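Local coordinates for phosphatidylglycerophosphatase and protein-tyrosine phosphatase 1 (Mus musculus, PDB 3RGO) that dephosphorylates phosphatidylglycerophosphate to phosphatidylglycerol in mitochondrial cardiolipin synthesis, as a dual-specificity member of the protein-tyrosine phosphatase family, at residues Y2-I5 against V9-G12; K77-A82 against L111-N116. One frame throughout, in Å; residues are numbered along the deposited sequence.

Contact 1 of 2, residues Y2-I5 against V9-G12; sequences YHRI and VLLG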
# COMPACT_ATOMS: atom_id res chain seq x y z
N TYR A 2 -7.56 8.80 -5.99
CA TYR A 2 -7.32 7.82 -4.95
C TYR A 2 -8.64 7.49 -4.27
O TYR A 2 -9.61 8.26 -4.38
CB TYR A 2 -6.32 8.35 -3.92
CG TYR A 2 -6.82 9.54 -3.14
CD1 TYR A 2 -7.50 9.36 -1.93
CD2 TYR A 2 -6.62 10.83 -3.59
CE1 TYR A 2 -7.96 10.44 -1.21
CE2 TYR A 2 -7.08 11.92 -2.87
CZ TYR A 2 -7.75 11.72 -1.69
OH TYR A 2 -8.20 12.81 -0.97
N HIS A 3 -8.68 6.36 -3.59
CA HIS A 3 -9.86 5.92 -2.85
C HIS A 3 -9.46 5.48 -1.45
O HIS A 3 -8.42 4.86 -1.25
CB HIS A 3 -10.52 4.74 -3.56
CG HIS A 3 -11.14 5.08 -4.88
ND1 HIS A 3 -10.43 5.04 -6.07
CD2 HIS A 3 -12.40 5.46 -5.21
CE1 HIS A 3 -11.23 5.38 -7.06
NE2 HIS A 3 -12.42 5.64 -6.57
N ARG A 4 -10.30 5.81 -0.47
CA ARG A 4 -10.11 5.28 0.88
C ARG A 4 -10.52 3.81 0.92
O ARG A 4 -11.60 3.45 0.44
CB ARG A 4 -10.90 6.10 1.91
CG ARG A 4 -10.89 5.47 3.30
CD ARG A 4 -11.41 6.43 4.36
NE ARG A 4 -10.59 7.64 4.45
CZ ARG A 4 -9.45 7.73 5.14
NH1 ARG A 4 -8.98 6.67 5.78
NH2 ARG A 4 -8.79 8.88 5.18
N ILE A 5 -9.66 2.97 1.49
CA ILE A 5 -9.94 1.55 1.60
C ILE A 5 -10.60 1.24 2.94
O ILE A 5 -11.61 0.52 3.00
CB ILE A 5 -8.66 0.71 1.45
CG1 ILE A 5 -7.99 0.99 0.09
CG2 ILE A 5 -8.97 -0.77 1.60
CD1 ILE A 5 -8.86 0.65 -1.11
N VAL A 9 -6.02 2.88 5.53
CA VAL A 9 -5.35 2.83 4.23
C VAL A 9 -6.09 3.56 3.12
O VAL A 9 -7.31 3.46 2.99
CB VAL A 9 -5.09 1.38 3.81
CG1 VAL A 9 -4.64 1.31 2.35
CG2 VAL A 9 -4.05 0.76 4.73
N LEU A 10 -5.34 4.30 2.32
CA LEU A 10 -5.83 4.82 1.05
C LEU A 10 -4.96 4.27 -0.08
O LEU A 10 -3.76 4.06 0.09
CB LEU A 10 -5.83 6.35 1.04
CG LEU A 10 -6.60 7.01 2.18
CD1 LEU A 10 -5.64 7.40 3.31
CD2 LEU A 10 -7.36 8.23 1.68
N LEU A 11 -5.59 4.04 -1.22
CA LEU A 11 -4.92 3.53 -2.41
C LEU A 11 -5.17 4.49 -3.57
O LEU A 11 -6.33 4.80 -3.87
CB LEU A 11 -5.45 2.13 -2.76
CG LEU A 11 -5.06 1.56 -4.12
CD1 LEU A 11 -3.57 1.28 -4.21
CD2 LEU A 11 -5.86 0.30 -4.43
N GLY A 12 -4.11 4.96 -4.21
CA GLY A 12 -4.26 5.90 -5.31
C GLY A 12 -3.06 6.03 -6.23
O GLY A 12 -2.03 5.39 -6.02
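Leu-11 O takes the amide of His-3, N to O 2.8 Å, in a nearly straight bond of 169° at the hydrogen, and CA of Tyr-2 comes up to the same oxygen at 3.4 Å as a CA-H...O contact. The return bond, Leu-11 N to His-3 O at 2.9 Å, completes the hydrogen-bonded pair, while Tyr-2 with Gly-12 and Arg-4 with Leu-10 form the non-hydrogen-bonded pairs on its flanks. Beyond Arg-4, Ile-5 N still reaches Val-9 O, at 2.8 Å. Tyr-2, Arg-4 and Leu-10 share one face of the sheet. There CD2 of Leu-10 fits between two neighbours: it meets CE1 of Tyr-2 at 3.7 Å, obliquely to the ring, and lies over one face of the Arg-4 guanidinium, 3.8 Å from NH2. The bend in the arginine chain at chi3 (-61°) turns that group back over the leucine. Glu-27 fixes both polar ends, bonding Tyr-2 OH and forming a salt bridge with Arg-4 NH2, and Asp-6 O accepts a bond from Arg-4 NH1. At Gly-12 the strands come close, with Tyr-2 CB 3.5 Å from the glycine CA. On the face that carries Leu-11, Ile-5 CG1 packs on Leu-11 CB at 4.0 Å, near Val-107 of helix 102-115. The whole is an antiparallel beta hairpin at the edge of the mixed central sheet of the phosphatase domain, its inner strand bonded to strand 91-95.

Contact 2 of 2, residues K77-A82 against L111-N116; sequences KGVQFA and LIQVHN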
# COMPACT_ATOMS: atom_id res chain seq x y z
N LYS A 77 6.92 -5.82 5.68
CA LYS A 77 7.37 -4.48 6.05
C LYS A 77 6.27 -3.45 5.77
O LYS A 77 5.98 -2.60 6.61
CB LYS A 77 8.64 -4.10 5.29
CG LYS A 77 9.93 -4.45 6.02
CD LYS A 77 11.14 -3.88 5.30
CE LYS A 77 12.43 -4.19 6.05
NZ LYS A 77 13.62 -3.62 5.36
N GLY A 78 5.67 -3.55 4.59
CA GLY A 78 4.61 -2.64 4.20
C GLY A 78 3.41 -2.75 5.11
O GLY A 78 2.85 -1.75 5.55
N VAL A 79 3.02 -3.99 5.42
CA VAL A 79 1.86 -4.22 6.25
C VAL A 79 2.09 -3.75 7.69
O VAL A 79 1.23 -3.08 8.28
CB VAL A 79 1.44 -5.71 6.22
CG1 VAL A 79 0.31 -5.97 7.20
CG2 VAL A 79 1.04 -6.10 4.79
N GLN A 80 3.24 -4.08 8.26
CA GLN A 80 3.58 -3.63 9.61
C GLN A 80 3.65 -2.11 9.68
O GLN A 80 3.32 -1.52 10.71
CB GLN A 80 4.90 -4.25 10.08
CG GLN A 80 4.85 -5.78 10.20
CD GLN A 80 3.75 -6.27 11.13
OE1 GLN A 80 3.56 -5.73 12.22
NE2 GLN A 80 3.04 -7.30 10.70
N PHE A 81 4.07 -1.48 8.59
CA PHE A 81 4.09 -0.02 8.50
C PHE A 81 2.67 0.53 8.57
O PHE A 81 2.40 1.48 9.31
CB PHE A 81 4.76 0.41 7.19
CG PHE A 81 4.96 1.90 7.06
CD1 PHE A 81 6.03 2.53 7.67
CD2 PHE A 81 4.10 2.67 6.28
CE1 PHE A 81 6.23 3.90 7.53
CE2 PHE A 81 4.29 4.03 6.13
CZ PHE A 81 5.36 4.65 6.76
N ALA A 82 1.76 -0.07 7.81
CA ALA A 82 0.36 0.33 7.85
C ALA A 82 -0.24 0.14 9.24
O ALA A 82 -1.00 0.97 9.73
CB ALA A 82 -0.45 -0.44 6.82
N LEU A 111 -4.99 -6.15 3.79
CA LEU A 111 -6.33 -6.67 4.07
C LEU A 111 -6.32 -8.15 4.44
O LEU A 111 -7.06 -8.59 5.33
CB LEU A 111 -7.26 -6.42 2.88
CG LEU A 111 -7.57 -4.95 2.58
CD1 LEU A 111 -8.35 -4.83 1.28
CD2 LEU A 111 -8.33 -4.30 3.74
N ILE A 112 -5.49 -8.93 3.76
CA ILE A 112 -5.36 -10.34 4.08
C ILE A 112 -4.98 -10.52 5.54
O ILE A 112 -5.60 -11.30 6.26
CB ILE A 112 -4.31 -11.03 3.18
CG1 ILE A 112 -4.85 -11.15 1.75
CG2 ILE A 112 -3.95 -12.41 3.74
CD1 ILE A 112 -3.83 -11.63 0.73
N GLN A 113 -3.97 -9.78 5.98
CA GLN A 113 -3.49 -9.91 7.34
C GLN A 113 -4.51 -9.38 8.34
O GLN A 113 -4.80 -10.04 9.34
CB GLN A 113 -2.15 -9.19 7.52
CG GLN A 113 -1.72 -9.08 8.98
CD GLN A 113 -0.23 -8.92 9.15
OE1 GLN A 113 0.54 -9.20 8.23
NE2 GLN A 113 0.19 -8.47 10.32
N VAL A 114 -5.04 -8.19 8.08
CA VAL A 114 -5.99 -7.56 8.98
C VAL A 114 -7.26 -8.39 9.17
O VAL A 114 -7.78 -8.49 10.29
CB VAL A 114 -6.37 -6.14 8.48
CG1 VAL A 114 -7.55 -5.59 9.28
CG2 VAL A 114 -5.17 -5.21 8.58
N HIS A 115 -7.76 -8.99 8.09
CA HIS A 115 -9.05 -9.69 8.16
C HIS A 115 -8.95 -11.21 8.15
O HIS A 115 -9.96 -11.91 8.25
CB HIS A 115 -9.96 -9.22 7.03
CG HIS A 115 -10.26 -7.76 7.06
ND1 HIS A 115 -11.11 -7.20 7.99
CD2 HIS A 115 -9.83 -6.74 6.28
CE1 HIS A 115 -11.20 -5.90 7.78
NE2 HIS A 115 -10.43 -5.60 6.75
N ASN A 116 -7.73 -11.73 8.03
CA ASN A 116 -7.56 -13.14 7.75
C ASN A 116 -8.45 -13.53 6.56
O ASN A 116 -9.19 -14.51 6.63
CB ASN A 116 -7.90 -13.99 8.98
CG ASN A 116 -7.67 -15.46 8.75
OD1 ASN A 116 -6.75 -15.85 8.03
ND2 ASN A 116 -8.51 -16.30 9.36
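Helices 72-88 and 102-115 face each other here with their backbones well separated: the nearest CA atoms, those of Val-79 and Gln-113, are 7.9 Å apart, and the buried surface is a modest 126 Å². Segment 77-82 is helical throughout, whereas segment 111-116 takes in the end of its helix, which Asn-116 leaves with a positive phi. Side chains have to bridge the gap, and Gln-113 contributes the largest share. With CG trans to the backbone N (chi1 170°) and the chain extended beyond, it reaches across to helix 72-88. CG1 of Val-79 lies against the outer half of this chain, 3.6 Å from CD of Gln-113 and 4.1 Å from CG of Gln-113; the two side chains pass each other at a slant. Gln-80 starts out pointing away from the other helix, but a bend at chi2 (-57°) swings its amide back. The two glutamine side chains cross at about a right angle, with their amide planes turned 39° apart. Around them, Phe-146 of helix 137-154 touches both Val-79 and Gln-113, Ile-150 adds to the packing on Gln-113, and Leu-83 lies against it from helix 72-88. The chemistry is therefore mixed: a buried valine methyl and the neighbouring apolar groups take up the length of a partly exposed glutamine, whose amide ends beside that of Gln-80, an exposed residue, consistent with a polar margin to the contact.

How the contacts relate
Contact 1 closes before contact 2 opens, so the two follow in series along one phosphatase domain, their centres 15 Å apart. Contact 1 lies in the central sheet, at its 2-4 edge; contact 2 joins two helices that flank the sheet. Helix 102-115 links them: Val-107 and Tyr-110 pack on the hairpin, and CD1 of Leu-111 comes 4.1 Å from CG2 of Ile-5, while Gln-113 turns to helix 72-88. The predicted phosphocysteine, Cys-96, lies between strand 91-95 and helix 102-115; the side chain of Leu-11 is about 8 Å from that of Cys-96, whereas contact 2 lies away from it. Both contacts thus bear on the helix that follows the active-site loop.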